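Malic enzyme (Entamoeba histolytica, PDB 3NV9) probably catalyses the NAD(P)-dependent oxidative decarboxylation of malate to pyruvate, as malic enzymes do, and is seen here as a two-chain assembly. Local coordinates at residues 13-18 against 26-31; 33-38 against 466-471; 74-77 against 81-84. All blocks are in the same frame, centred on the assembly; numbering follows the deposited sequence.

Contacts 1 and 2 lie in series along helix 21-43, with centres about 16 Å apart: the first packs that helix against the loop after helix 11-14, the second against F468, in the loop that leads into the C-terminal helix 470-485. Both reach one sulfate ion, through Q30 and K33 respectively. Contact 3 lies on the opposite side of the chain's centre from contact 1, the two centres about 54 Å apart; from contact 2 it is about 44 Å between centres. The second subunit relates these distant sites, since N75 of contact 3 bonds to E37 of a neighbouring chain, a residue of contact 2 there. The side chain of K28 in contact 1 comes to about 9 Å from a bound sodium ion.

Contact 1: residues 13-18 against 26-31; sequences ECLPST and VAKTQF. With SO4 (sulfate ion), chain D.
The ammonium nitrogen NZ of K28 is gripped by two groups, a salt bridge to OE2 of E12 and a hydrogen bond to the carbonyl oxygen of D352, while the carbon stem of the same side chain touches L15. In the fold, a short, weakly bonded N-terminal helix (11-14) leads through a loop into the long helix 21-43, and L15, in that loop, packs back on it. The backbones stay well apart, CA of L15 being 8.2 Å from CA of A27, and side chains fill the gap. L15 gives up 55 Å² of the 105 Å² buried in total, with A27 and K28 sharing nearly all the remainder. Each methyl of L15 has its own neighbour. CD2 reaches CG of K28 at 3.8 Å, the two side chains crossing at about a right angle; CD1 approaches CB of A27 more loosely, at 4.4 Å. No hydrogen bond joins the segments, so the evidence is for apolar packing alone. The torsions of L15 (chi1 -99°, chi2 4°) lie far from staggered values, which points either to strain or to a less certain placement of its methyls. A bend at chi3 turns the end of K28 toward its polar partners. Another part of the same helix meets the sulfate ion, probably from the crystallisation liquor, which R71 of the second subunit also holds. There NE2 of Q30 donates to sulfate O4 over 2.9 Å, nearly straight at 165°.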
loop_
_atom_site.group_PDB
_atom_site.type_symbol
_atom_site.label_atom_id
_atom_site.label_comp_id
_atom_site.label_asym_id
_atom_site.label_seq_id
_atom_site.Cartn_x
_atom_site.Cartn_y
_atom_site.Cartn_z
ATOM N N GLU A 13 28.761 25.368 1.010
ATOM C CA GLU A 13 29.351 26.472 1.781
ATOM C C GLU A 13 29.575 26.100 3.238
ATOM O O GLU A 13 30.361 26.733 3.924
ATOM C CB GLU A 13 28.461 27.719 1.687
ATOM C CG GLU A 13 28.244 28.228 0.239
ATOM C CD GLU A 13 27.105 27.500 -0.573
ATOM O OE1 GLU A 13 26.788 26.305 -0.368
ATOM O OE2 GLU A 13 26.517 28.135 -1.465
ATOM N N CYS A 14 28.854 25.090 3.730
ATOM C CA CYS A 14 29.007 24.660 5.121
ATOM C C CYS A 14 30.134 23.650 5.261
ATOM O O CYS A 14 30.529 23.291 6.367
ATOM C CB CYS A 14 27.697 24.078 5.668
ATOM S SG CYS A 14 26.352 25.298 5.742
ATOM N N LEU A 15 30.613 23.155 4.125
ATOM C CA LEU A 15 31.765 22.280 4.103
ATOM C C LEU A 15 32.983 23.188 4.011
ATOM O O LEU A 15 33.086 24.047 3.108
ATOM C CB LEU A 15 31.701 21.301 2.933
ATOM C CG LEU A 15 31.222 19.843 3.055
ATOM C CD1 LEU A 15 30.711 19.426 4.399
ATOM C CD2 LEU A 15 30.232 19.537 1.994
ATOM N N PRO A 16 33.882 23.037 4.983
ATOM C CA PRO A 16 35.056 23.910 5.120
ATOM C C PRO A 16 35.897 24.040 3.852
ATOM O O PRO A 16 36.177 23.041 3.162
ATOM C CB PRO A 16 35.855 23.238 6.234
ATOM C CG PRO A 16 34.788 22.529 7.069
ATOM C CD PRO A 16 33.712 22.115 6.118
ATOM N N SER A 17 36.288 25.283 3.563
ATOM C CA SER A 17 37.261 25.606 2.511
ATOM C C SER A 17 38.437 24.626 2.408
ATOM O O SER A 17 38.818 24.208 1.309
ATOM C CB SER A 17 37.833 27.002 2.756
ATOM O OG SER A 17 37.292 27.952 1.832
ATOM N N THR A 18 38.993 24.253 3.556
ATOM C CA THR A 18 40.307 23.602 3.597
ATOM C C THR A 18 40.269 22.161 3.143
ATOM O O THR A 18 41.332 21.571 2.866
ATOM C CB THR A 18 40.884 23.628 4.996
ATOM O OG1 THR A 18 39.850 23.266 5.923
ATOM C CG2 THR A 18 41.420 25.054 5.326
ATOM N N VAL A 26 33.810 12.762 -0.143
ATOM C CA VAL A 26 33.523 11.705 0.827
ATOM C C VAL A 26 32.603 12.279 1.873
ATOM O O VAL A 26 31.663 11.609 2.244
ATOM C CB VAL A 26 34.813 11.144 1.476
ATOM C CG1 VAL A 26 34.488 10.226 2.718
ATOM C CG2 VAL A 26 35.606 10.366 0.438
ATOM N N ALA A 27 32.848 13.513 2.330
ATOM C CA ALA A 27 32.029 14.151 3.379
ATOM C C ALA A 27 30.612 14.411 2.934
ATOM O O ALA A 27 29.715 14.277 3.740
ATOM C CB ALA A 27 32.637 15.444 3.926
ATOM N N LYS A 28 30.387 14.737 1.672
ATOM C CA LYS A 28 29.000 14.796 1.189
ATOM C C LYS A 28 28.290 13.457 1.290
ATOM O O LYS A 28 27.092 13.404 1.619
ATOM C CB LYS A 28 28.940 15.263 -0.247
ATOM C CG LYS A 28 29.215 16.760 -0.374
ATOM C CD LYS A 28 29.678 17.141 -1.807
ATOM C CE LYS A 28 28.523 17.045 -2.805
ATOM N NZ LYS A 28 28.925 17.602 -4.133
ATOM N N THR A 29 29.022 12.379 1.000
ATOM C CA THR A 29 28.450 11.050 0.985
ATOM C C THR A 29 28.040 10.708 2.439
ATOM O O THR A 29 26.894 10.373 2.713
ATOM C CB THR A 29 29.424 10.028 0.315
ATOM O OG1 THR A 29 29.886 10.559 -0.945
ATOM C CG2 THR A 29 28.739 8.674 -0.002
ATOM N N GLN A 30 28.987 10.854 3.356
ATOM C CA GLN A 30 28.809 10.591 4.772
ATOM C C GLN A 30 27.746 11.504 5.380
ATOM O O GLN A 30 26.935 11.028 6.167
ATOM C CB GLN A 30 30.148 10.718 5.487
ATOM C CG GLN A 30 31.065 9.432 5.305
ATOM C CD GLN A 30 30.377 8.163 5.865
ATOM O OE1 GLN A 30 29.909 8.192 6.994
ATOM N NE2 GLN A 30 30.225 7.100 5.037
ATOM N N PHE A 31 27.700 12.783 4.995
ATOM C CA PHE A 31 26.626 13.679 5.509
ATOM C C PHE A 31 25.219 13.134 5.153
ATOM O O PHE A 31 24.355 12.951 6.064
ATOM C CB PHE A 31 26.770 15.115 5.018
ATOM C CG PHE A 31 25.540 15.977 5.268
ATOM C CD1 PHE A 31 25.257 16.458 6.552
ATOM C CD2 PHE A 31 24.663 16.290 4.221
ATOM C CE1 PHE A 31 24.097 17.241 6.797
ATOM C CE2 PHE A 31 23.523 17.094 4.442
ATOM C CZ PHE A 31 23.233 17.568 5.733
HETATM S S SO4 D . 28.493 3.742 5.544
HETATM O O1 SO4 D . 29.052 3.830 4.215
HETATM O O2 SO4 D . 27.022 3.722 5.356
HETATM O O3 SO4 D . 28.885 2.505 6.221
HETATM O O4 SO4 D . 28.964 4.879 6.336
#

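Contact 2: residues 33-38 against 466-471; sequences KELAEK and VDFPQE. With SO4 (sulfate ion), chain D.
F468 is the hub of this contact, putting its ring against L35 and K38 and contributing 57 Å² of the 104 Å² buried. The arrangement is a helix-to-loop packing between the two ends of the chain: F468 lies just ahead of P469, the N-cap of the C-terminal helix 470-485, and reaches helix 21-43 from there. With CG anti to the backbone N (chi1 -172°), the ring extends across a wide backbone gap, CA of F468 lying 9.7 Å from CA of K38. L35 meets the far end of the ring through one methyl, CD1, 3.9 Å from CE2 and 4.0 Å from CZ. The approach is oblique, and L35 and F468 run antiparallel alongside one another. K38 comes instead to the ring edge, near its plane, where CB lies 4.1 Å from CZ. Its chain bends at chi2 (-50°) and turns its ammonium group from the ring to a long salt bridge within the helix, NZ to OE2 of E34 at 3.8 Å. K38 thus packs with its first side-chain carbon while keeping its charge off the ring. Two further rings meet F468: F42 of the same chain and W60 of the second subunit each form a T-shaped (edge-to-face) stack with it, and W60 also packs on L35. The second subunit's R71 forms salt bridges to E34 and E37, consistent with an intimately interlocked dimer. Within 466-471, the proline that follows F468 packs on one ring face, with CD of P469 3.5 Å above the plane and offset toward the rim.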
loop_
_atom_site.group_PDB
_atom_site.type_symbol
_atom_site.label_atom_id
_atom_site.label_comp_id
_atom_site.label_asym_id
_atom_site.label_seq_id
_atom_site.Cartn_x
_atom_site.Cartn_y
_atom_site.Cartn_z
ATOM N N LYS A 33 24.382 10.065 4.041
ATOM C CA LYS A 33 24.054 8.811 4.730
ATOM C C LYS A 33 23.639 9.062 6.182
ATOM O O LYS A 33 22.650 8.522 6.636
ATOM C CB LYS A 33 25.208 7.801 4.690
ATOM C CG LYS A 33 25.611 7.259 3.283
ATOM C CD LYS A 33 26.996 6.520 3.321
ATOM C CE LYS A 33 27.095 5.524 2.105
ATOM N NZ LYS A 33 28.489 4.905 1.890
ATOM N N GLU A 34 24.391 9.869 6.930
ATOM C CA GLU A 34 24.042 10.073 8.339
ATOM C C GLU A 34 22.703 10.820 8.522
ATOM O O GLU A 34 21.928 10.509 9.435
ATOM C CB GLU A 34 25.183 10.814 8.994
ATOM C CG GLU A 34 25.000 11.053 10.469
ATOM C CD GLU A 34 25.107 9.796 11.331
ATOM O OE1 GLU A 34 25.467 8.688 10.854
ATOM O OE2 GLU A 34 24.801 9.939 12.527
ATOM N N LEU A 35 22.436 11.802 7.654
ATOM C CA LEU A 35 21.135 12.476 7.625
ATOM C C LEU A 35 20.067 11.493 7.203
ATOM O O LEU A 35 18.988 11.526 7.761
ATOM C CB LEU A 35 21.092 13.646 6.648
ATOM C CG LEU A 35 19.796 14.475 6.625
ATOM C CD1 LEU A 35 19.593 15.009 8.086
ATOM C CD2 LEU A 35 19.910 15.675 5.656
ATOM N N ALA A 36 20.321 10.639 6.215
ATOM C CA ALA A 36 19.305 9.612 5.925
ATOM C C ALA A 36 18.885 8.834 7.187
ATOM O O ALA A 36 17.676 8.678 7.481
ATOM C CB ALA A 36 19.768 8.696 4.899
ATOM N N GLU A 37 19.873 8.350 7.940
ATOM C CA GLU A 37 19.581 7.614 9.174
ATOM C C GLU A 37 18.689 8.395 10.161
ATOM O O GLU A 37 17.713 7.874 10.676
ATOM C CB GLU A 37 20.901 7.235 9.867
ATOM C CG GLU A 37 20.728 6.496 11.169
ATOM C CD GLU A 37 22.044 5.821 11.613
ATOM O OE1 GLU A 37 22.612 5.055 10.817
ATOM O OE2 GLU A 37 22.543 6.071 12.736
ATOM N N LYS A 38 19.094 9.620 10.473
ATOM C CA LYS A 38 18.387 10.527 11.399
ATOM C C LYS A 38 16.980 10.836 10.902
ATOM O O LYS A 38 16.022 10.642 11.620
ATOM C CB LYS A 38 19.166 11.856 11.547
ATOM C CG LYS A 38 20.543 11.734 12.151
ATOM C CD LYS A 38 20.568 10.916 13.477
ATOM C CE LYS A 38 21.990 10.949 14.073
ATOM N NZ LYS A 38 22.155 9.935 15.192
ATOM N N VAL A 466 6.159 17.939 11.086
ATOM C CA VAL A 466 6.966 18.773 11.971
ATOM C C VAL A 466 8.249 19.177 11.223
ATOM O O VAL A 466 8.767 18.351 10.444
ATOM C CB VAL A 466 7.359 17.912 13.233
ATOM C CG1 VAL A 466 8.485 18.532 14.037
ATOM C CG2 VAL A 466 6.167 17.694 14.134
ATOM N N ASP A 467 8.783 20.389 11.468
ATOM C CA ASP A 467 10.075 20.773 10.882
ATOM C C ASP A 467 11.122 19.906 11.498
ATOM O O ASP A 467 11.005 19.533 12.666
ATOM C CB ASP A 467 10.451 22.232 11.181
ATOM C CG ASP A 467 9.413 23.240 10.658
ATOM O OD1 ASP A 467 8.930 23.093 9.500
ATOM O OD2 ASP A 467 9.122 24.209 11.395
ATOM N N PHE A 468 12.151 19.567 10.719
ATOM C CA PHE A 468 13.236 18.739 11.207
ATOM C C PHE A 468 14.159 19.560 12.092
ATOM O O PHE A 468 14.459 20.683 11.749
ATOM C CB PHE A 468 13.997 18.204 10.046
ATOM C CG PHE A 468 15.022 17.188 10.423
ATOM C CD1 PHE A 468 14.656 15.869 10.625
ATOM C CD2 PHE A 468 16.360 17.542 10.520
ATOM C CE1 PHE A 468 15.586 14.921 10.969
ATOM C CE2 PHE A 468 17.324 16.582 10.871
ATOM C CZ PHE A 468 16.912 15.253 11.100
ATOM N N PRO A 469 14.635 18.992 13.225
ATOM C CA PRO A 469 15.400 19.849 14.155
ATOM C C PRO A 469 16.706 20.371 13.550
ATOM O O PRO A 469 17.485 19.592 13.005
ATOM C CB PRO A 469 15.660 18.901 15.359
ATOM C CG PRO A 469 14.461 17.900 15.277
ATOM C CD PRO A 469 14.440 17.649 13.791
ATOM N N GLN A 470 16.903 21.684 13.608
ATOM C CA GLN A 470 18.154 22.304 13.231
ATOM C C GLN A 470 19.349 21.667 13.963
ATOM O O GLN A 470 20.397 21.446 13.351
ATOM C CB GLN A 470 18.134 23.820 13.499
ATOM C CG GLN A 470 19.439 24.458 13.071
ATOM C CD GLN A 470 19.550 24.530 11.562
ATOM O OE1 GLN A 470 18.586 24.884 10.883
ATOM N NE2 GLN A 470 20.736 24.187 11.021
ATOM N N GLU A 471 19.182 21.338 15.247
ATOM C CA GLU A 471 20.252 20.735 16.038
ATOM C C GLU A 471 20.753 19.424 15.362
ATOM O O GLU A 471 21.926 19.045 15.447
ATOM C CB GLU A 471 19.735 20.509 17.496
ATOM C CG GLU A 471 20.672 19.827 18.504
ATOM C CD GLU A 471 20.413 20.212 20.027
ATOM O OE1 GLU A 471 20.547 19.332 20.929
ATOM O OE2 GLU A 471 20.122 21.401 20.335
HETATM S S SO4 D . 28.493 3.742 5.544
HETATM O O1 SO4 D . 29.052 3.830 4.215
HETATM O O2 SO4 D . 27.022 3.722 5.356
HETATM O O3 SO4 D . 28.885 2.505 6.221
HETATM O O4 SO4 D . 28.964 4.879 6.336
#

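Contact 3: residues 74-77 against 81-84; sequences TNIR and DSSL
Van der Waals contact of I76 with the CB and backbone of S83 makes one half of this contact, and the other half is a polar approach of S82 to the backbone at N75. The setting is a short helix-to-helix connection in the malic enzyme N-terminal domain, in which helix 69-78 is followed by a 3-10 segment and then the weakly bonded start of 83-86. The close backbones show how tight it is, CA of I76 lying 5.5 Å from CA of S83. In the van der Waals group, both branches of I76 converge on one atom: CG2 and CD1 are each 3.8 Å from CB of S83, and CD1 also lies 3.9 Å from its CA. With chi2 extended (-175°), CD1 reaches CB and CA of S83, and CG2 meets the same CB from the other branch. I76 buries 52 Å² of the summed 148 Å². In the polar group, the geometry supports proximity without bonding across the turn. OG of S82 stands 3.5 Å from the carbonyl oxygen of N75 and 3.8 Å from CA of I76, but its hydrogen bond goes to the carbonyl oxygen of N79. OG of S83 bonds likewise to the carbonyl oxygen of N80 and also accepts from R89, so both hydroxyls tie into the connection itself. The second subunit contacts both segments: ND2 of N75 donates to OE1 of its E37, and its G112 and L114 pack on I76 and S83. Within 81-84, N of L84 donates to O of D81 at 2.9 Å, an i to i+3 bond of 3-10 type.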
loop_
_atom_site.group_PDB
_atom_site.type_symbol
_atom_site.label_atom_id
_atom_site.label_comp_id
_atom_site.label_asym_id
_atom_site.label_seq_id
_atom_site.Cartn_x
_atom_site.Cartn_y
_atom_site.Cartn_z
ATOM N N THR A 74 -20.466 -5.698 -5.780
ATOM C CA THR A 74 -21.185 -6.365 -6.875
ATOM C C THR A 74 -20.903 -5.667 -8.222
ATOM O O THR A 74 -20.681 -6.354 -9.264
ATOM C CB THR A 74 -22.701 -6.550 -6.553
ATOM O OG1 THR A 74 -23.277 -5.279 -6.265
ATOM C CG2 THR A 74 -22.887 -7.485 -5.303
ATOM N N ASN A 75 -20.838 -4.334 -8.199
ATOM C CA ASN A 75 -20.401 -3.594 -9.405
ATOM C C ASN A 75 -19.067 -4.093 -9.940
ATOM O O ASN A 75 -18.925 -4.388 -11.140
ATOM C CB ASN A 75 -20.315 -2.094 -9.146
ATOM C CG ASN A 75 -21.649 -1.441 -9.139
ATOM O OD1 ASN A 75 -22.659 -2.094 -9.381
ATOM N ND2 ASN A 75 -21.678 -0.128 -8.873
ATOM N N ILE A 76 -18.084 -4.216 -9.056
ATOM C CA ILE A 76 -16.806 -4.738 -9.489
ATOM C C ILE A 76 -16.930 -6.185 -10.000
ATOM O O ILE A 76 -16.415 -6.494 -11.058
ATOM C CB ILE A 76 -15.703 -4.609 -8.418
ATOM C CG1 ILE A 76 -15.465 -3.139 -8.082
ATOM C CG2 ILE A 76 -14.432 -5.160 -8.972
ATOM C CD1 ILE A 76 -14.292 -2.909 -7.093
ATOM N N ARG A 77 -17.614 -7.063 -9.262
ATOM C CA ARG A 77 -17.758 -8.497 -9.674
ATOM C C ARG A 77 -18.230 -8.601 -11.126
ATOM O O ARG A 77 -17.653 -9.325 -11.927
ATOM C CB ARG A 77 -18.737 -9.193 -8.734
ATOM C CG ARG A 77 -19.009 -10.665 -8.987
ATOM C CD ARG A 77 -20.470 -10.858 -9.293
ATOM N NE ARG A 77 -21.214 -11.082 -8.065
ATOM C CZ ARG A 77 -22.444 -10.626 -7.778
ATOM N NH1 ARG A 77 -23.120 -9.853 -8.600
ATOM N NH2 ARG A 77 -22.973 -10.926 -6.603
ATOM N N ASP A 81 -13.363 -3.975 -14.793
ATOM C CA ASP A 81 -12.741 -2.696 -15.172
ATOM C C ASP A 81 -13.234 -1.541 -14.341
ATOM O O ASP A 81 -12.490 -0.614 -14.110
ATOM C CB ASP A 81 -12.950 -2.352 -16.649
ATOM C CG ASP A 81 -12.228 -3.331 -17.572
ATOM O OD1 ASP A 81 -11.545 -4.240 -17.039
ATOM O OD2 ASP A 81 -12.383 -3.224 -18.812
ATOM N N SER A 82 -14.462 -1.612 -13.840
ATOM C CA SER A 82 -14.958 -0.568 -12.975
ATOM C C SER A 82 -14.181 -0.506 -11.643
ATOM O O SER A 82 -14.294 0.495 -10.895
ATOM C CB SER A 82 -16.464 -0.699 -12.712
ATOM O OG SER A 82 -16.731 -1.746 -11.799
ATOM N N SER A 83 -13.414 -1.552 -11.329
ATOM C CA SER A 83 -12.494 -1.414 -10.166
ATOM C C SER A 83 -11.550 -0.182 -10.315
ATOM O O SER A 83 -11.062 0.377 -9.325
ATOM C CB SER A 83 -11.675 -2.694 -9.906
ATOM O OG SER A 83 -10.693 -2.825 -10.899
ATOM N N LEU A 84 -11.314 0.231 -11.555
ATOM C CA LEU A 84 -10.322 1.259 -11.834
ATOM C C LEU A 84 -10.832 2.635 -11.442
ATOM O O LEU A 84 -10.056 3.577 -11.245
ATOM C CB LEU A 84 -9.910 1.247 -13.298
ATOM C CG LEU A 84 -8.840 0.285 -13.824
ATOM C CD1 LEU A 84 -7.694 0.001 -12.885
ATOM C CD2 LEU A 84 -9.481 -0.990 -14.186
#